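Local coordinates for coiled-coil and C2 domain-containing protein 1-like (Drosophila melanogaster, PDB 6EI6) that binds phosphatidylinositol monophosphates through its C2 domain and regulates ESCRT-III in endosomal sorting, probably by preventing inappropriate polymerisation of Shrub, at residues I128-A133 against G241-K246; D137-V142 against I161-S166. One frame throughout, in Å; residues are numbered along the deposited sequence.

Contact 1: residues I128-A133 against G241-K246; sequences ISYNVA and GKLEVK
Ile128 and Lys242 form an antiparallel hydrogen-bonded pair at the end of strand 119-128. Ile128 N donates to Lys242 O at 2.9 Å, and Lys242 N returns the bond to Ile128 O at 3.1 Å. Their side chains leave the sheet on the same face, CB of Ile128 4.3 Å from CB of Lys242, before the lysine chain leads off with its amine. Beyond this pair the chain turns at Ser129, whose backbone takes the left-handed conformation, and curls closely over Gly241: Ser129 O comes within 3.1 Å of Gly241 CA, and Tyr130 CA stands 3.9 Å from Gly241 CA. A glycine suits the place, because a CB would run into Ile128 O, Ser129 O and Tyr130 CA together. Tyr130 then reaches back along the strand. With CG anti to the carbonyl carbon (chi1 -62°), its ring brings CE1 to 3.6 Å from Lys242 O, at a slant, and OH to 3.9 Å from Leu243 CD1. That hydroxyl has its polar partner in Tyr169 OH. Leu243 points to the other face from Lys242, where an apolar chain belongs: it packs on Phe195 and Ile197 of strand 192-199, in the facing sheet of the C2 sandwich, while strand 225-233 flanks strand 241-249 on the edge away from 119-128.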
# COMPACT_ATOMS: atom_id res chain seq x y z
N ILE A 128 2.80 20.34 -0.41
CA ILE A 128 2.56 20.86 -1.75
C ILE A 128 1.54 21.97 -1.60
O ILE A 128 0.34 21.69 -1.45
CB ILE A 128 2.07 19.78 -2.73
CG1 ILE A 128 2.89 18.50 -2.59
CG2 ILE A 128 2.10 20.32 -4.15
CD1 ILE A 128 2.67 17.52 -3.74
N SER A 129 1.99 23.22 -1.62
CA SER A 129 1.13 24.39 -1.75
C SER A 129 0.02 24.42 -0.69
O SER A 129 -1.17 24.42 -0.99
CB SER A 129 0.56 24.45 -3.16
OG SER A 129 1.60 24.19 -4.09
N TYR A 130 0.46 24.41 0.57
CA TYR A 130 -0.46 24.64 1.68
C TYR A 130 -1.27 25.91 1.45
O TYR A 130 -0.75 26.90 0.92
CB TYR A 130 0.30 24.76 3.01
CG TYR A 130 1.10 23.54 3.44
CD1 TYR A 130 0.76 22.26 3.02
CD2 TYR A 130 2.19 23.68 4.30
CE1 TYR A 130 1.51 21.14 3.44
CE2 TYR A 130 2.94 22.57 4.72
CZ TYR A 130 2.60 21.31 4.29
OH TYR A 130 3.35 20.23 4.72
N ASN A 131 -2.54 25.89 1.84
CA ASN A 131 -3.41 27.05 1.68
C ASN A 131 -3.35 27.90 2.95
O ASN A 131 -4.26 27.92 3.78
CB ASN A 131 -4.84 26.62 1.38
CG ASN A 131 -5.76 27.81 1.14
OD1 ASN A 131 -5.50 28.62 0.25
ND2 ASN A 131 -6.83 27.91 1.93
N VAL A 132 -2.23 28.62 3.08
CA VAL A 132 -1.97 29.47 4.23
C VAL A 132 -2.11 30.93 3.82
O VAL A 132 -2.32 31.26 2.65
CB VAL A 132 -0.58 29.21 4.83
CG1 VAL A 132 -0.51 27.83 5.44
CG2 VAL A 132 0.51 29.39 3.77
N ALA A 133 -1.98 31.82 4.81
CA ALA A 133 -1.94 33.25 4.54
C ALA A 133 -0.55 33.73 4.18
O ALA A 133 -0.39 34.82 3.62
CB ALA A 133 -2.48 34.03 5.74
N GLY A 241 -3.67 22.62 0.52
CA GLY A 241 -2.59 21.80 -0.01
C GLY A 241 -2.61 20.30 0.27
O GLY A 241 -3.63 19.71 0.66
N LYS A 242 -1.45 19.68 0.07
CA LYS A 242 -1.33 18.23 0.11
C LYS A 242 -0.03 17.84 0.80
O LYS A 242 0.92 18.62 0.87
CB LYS A 242 -1.35 17.60 -1.29
CG LYS A 242 -2.68 17.66 -2.00
CD LYS A 242 -2.61 16.87 -3.29
CE LYS A 242 -2.02 17.71 -4.40
NZ LYS A 242 -3.12 18.22 -5.28
N LEU A 243 0.00 16.59 1.28
CA LEU A 243 1.19 16.00 1.89
C LEU A 243 1.51 14.69 1.17
O LEU A 243 0.62 13.87 0.94
CB LEU A 243 0.99 15.77 3.39
CG LEU A 243 2.21 15.32 4.19
CD1 LEU A 243 3.27 16.39 4.24
CD2 LEU A 243 1.83 14.92 5.59
N GLU A 244 2.78 14.50 0.83
CA GLU A 244 3.24 13.29 0.16
C GLU A 244 4.01 12.42 1.15
O GLU A 244 4.93 12.91 1.82
CB GLU A 244 4.11 13.62 -1.04
CG GLU A 244 4.62 12.38 -1.72
CD GLU A 244 5.64 12.69 -2.77
OE1 GLU A 244 5.78 13.88 -3.13
OE2 GLU A 244 6.32 11.76 -3.24
N VAL A 245 3.67 11.14 1.18
CA VAL A 245 4.05 10.26 2.28
C VAL A 245 4.29 8.84 1.74
O VAL A 245 3.67 8.41 0.76
CB VAL A 245 2.93 10.31 3.34
CG1 VAL A 245 2.85 9.04 4.13
CG2 VAL A 245 3.13 11.51 4.24
N LYS A 246 5.22 8.12 2.37
CA LYS A 246 5.46 6.71 2.11
C LYS A 246 5.30 5.91 3.40
O LYS A 246 5.68 6.38 4.47
CB LYS A 246 6.85 6.47 1.54
CG LYS A 246 7.16 7.22 0.26
CD LYS A 246 8.64 7.05 -0.05
CE LYS A 246 8.91 7.34 -1.51
NZ LYS A 246 10.36 7.17 -1.80

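Contact 2: residues D137-V142 against I161-S166; sequences DVDTYV and IRDTSS
Val138 O is gripped by two successive amides, Thr164 N at 3.3 Å, in the carbonyl plane and fairly straight (160°), and Asp163 N, whose bond is weak. They tie two connecting loops of the C2 domain beta-sandwich, the first leading into strand 140-145, at the end opposite the calcium-binding loops of C2 relatives. Asp163 N also donates to Asp139 OD1 at 2.9 Å, so one N-H serves a carbonyl and a carboxylate. Asp139 can accept it because CG stands anti to its carbonyl carbon (chi1 -62°), which swings OD1 toward the amide. The Asp139 and Asp163 carboxylates lie side by side, pointing the same way, their planes 19° apart, with OD1 of Asp139 3.0 Å from OD1 of Asp163; Asp137 is close by, and such crowding of acids would probably raise their proton affinity. No opposite charge makes a close pair here: Arg162 lays CB 3.5 Å from Asp139 OD1 but sends its guanidinium away, and Arg200 gives Asp139 a long, weak ion pair. Replacing Asp139 by alanine would remove the carboxylate, and Asp163 N would probably be left with only its weak bond to Val138 O. Farther along, Thr140 and Ile161 form a single antiparallel hydrogen-bonded bridge, Thr140 N to Ile161 O at 3.2 Å, with a weak return bond from Ile161 N to Thr140 O. Their side chains run alongside each other, Ile161 CD1 3.0 Å from Thr140 OG1. Within 161-166 an ST turn forms, Thr164 OG1 accepting from Ser166 N at 2.9 Å.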
# COMPACT_ATOMS: atom_id res chain seq x y z
N ASP A 137 8.01 32.56 4.74
CA ASP A 137 7.92 32.15 6.14
C ASP A 137 6.51 31.89 6.65
O ASP A 137 6.02 32.54 7.58
CB ASP A 137 8.61 33.13 7.10
CG ASP A 137 8.95 32.49 8.47
OD1 ASP A 137 10.16 32.38 8.79
OD2 ASP A 137 8.03 32.13 9.26
N VAL A 138 5.84 30.97 5.97
CA VAL A 138 5.16 29.92 6.70
C VAL A 138 6.24 28.90 7.04
O VAL A 138 7.06 28.53 6.19
CB VAL A 138 4.00 29.34 5.88
CG1 VAL A 138 4.47 28.37 4.79
CG2 VAL A 138 2.95 28.73 6.79
N ASP A 139 6.36 28.58 8.33
CA ASP A 139 7.28 27.56 8.81
C ASP A 139 6.43 26.39 9.26
O ASP A 139 5.43 26.58 9.95
CB ASP A 139 8.16 28.05 9.97
CG ASP A 139 9.05 29.21 9.58
OD1 ASP A 139 9.43 29.31 8.40
OD2 ASP A 139 9.40 30.03 10.48
N THR A 140 6.82 25.18 8.86
CA THR A 140 5.96 24.03 9.06
C THR A 140 6.77 22.85 9.58
O THR A 140 7.98 22.76 9.39
CB THR A 140 5.25 23.63 7.76
OG1 THR A 140 6.15 23.80 6.67
CG2 THR A 140 4.04 24.51 7.54
N TYR A 141 6.06 21.97 10.27
CA TYR A 141 6.57 20.68 10.71
C TYR A 141 5.37 19.74 10.78
O TYR A 141 4.22 20.17 10.82
CB TYR A 141 7.32 20.79 12.04
CG TYR A 141 6.43 21.10 13.22
CD1 TYR A 141 6.10 22.41 13.55
CD2 TYR A 141 5.91 20.08 14.00
CE1 TYR A 141 5.27 22.70 14.62
CE2 TYR A 141 5.08 20.36 15.06
CZ TYR A 141 4.76 21.67 15.37
OH TYR A 141 3.93 21.93 16.43
N VAL A 142 5.65 18.43 10.76
CA VAL A 142 4.60 17.41 10.69
C VAL A 142 4.77 16.46 11.86
O VAL A 142 5.87 15.96 12.10
CB VAL A 142 4.65 16.65 9.35
CG1 VAL A 142 3.45 15.72 9.21
CG2 VAL A 142 4.73 17.61 8.17
N ILE A 161 11.00 22.95 8.57
CA ILE A 161 11.43 23.68 7.39
C ILE A 161 10.99 25.13 7.57
O ILE A 161 9.98 25.41 8.23
CB ILE A 161 10.86 23.07 6.10
CG1 ILE A 161 9.34 23.18 6.07
CG2 ILE A 161 11.33 21.64 5.94
CD1 ILE A 161 8.79 24.50 5.51
N ARG A 162 11.77 26.04 7.00
CA ARG A 162 11.50 27.46 7.13
C ARG A 162 11.24 28.05 5.75
O ARG A 162 11.96 27.74 4.80
CB ARG A 162 12.66 28.19 7.84
CG ARG A 162 12.82 27.84 9.34
CD ARG A 162 14.21 28.23 9.90
NE ARG A 162 15.09 27.08 10.11
CZ ARG A 162 16.42 27.12 10.01
NH1 ARG A 162 17.04 28.26 9.72
NH2 ARG A 162 17.14 26.02 10.21
N ASP A 163 10.16 28.83 5.66
CA ASP A 163 9.95 29.78 4.56
C ASP A 163 9.57 29.11 3.25
O ASP A 163 10.26 29.29 2.24
CB ASP A 163 11.21 30.64 4.36
CG ASP A 163 11.63 31.41 5.63
OD1 ASP A 163 10.97 31.29 6.68
OD2 ASP A 163 12.65 32.12 5.57
N THR A 164 8.46 28.37 3.24
CA THR A 164 7.92 27.82 2.00
C THR A 164 6.55 27.18 2.20
O THR A 164 6.32 26.45 3.17
CB THR A 164 8.86 26.78 1.38
OG1 THR A 164 8.17 26.06 0.35
CG2 THR A 164 9.38 25.79 2.41
N SER A 165 5.63 27.47 1.27
CA SER A 165 4.31 26.84 1.21
C SER A 165 4.37 25.39 0.72
O SER A 165 3.38 24.67 0.86
CB SER A 165 3.40 27.65 0.28
OG SER A 165 2.05 27.22 0.30
N SER A 166 5.48 24.97 0.14
CA SER A 166 5.65 23.62 -0.41
C SER A 166 6.92 23.02 0.18
O SER A 166 7.93 22.86 -0.51
CB SER A 166 5.71 23.66 -1.94
OG SER A 166 4.45 24.01 -2.50

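The two contacts lie on the same side of the chain's centre, their centres about 10 Å apart, and contact 2 is nested within the loop that contact 1 closes. Residues 128-133 meet 161-166 directly: Ser129 N and Ser166 OG are 2.7 Å apart and Tyr130 N and Ser165 O 2.9 Å, both probable hydrogen bonds. Residues 137-142 join through packing, Tyr130 CE2 lying 3.6 Å from Thr140 CG2, and Thr140 OG1 also has a weak hydrogen bond with Tyr169, the hydroxyl partner of Tyr130. Tyr130, bonded to Ser165 and packed on Thr140, thus links contact 1's sheet of the C2 sandwich to the loop end of the other.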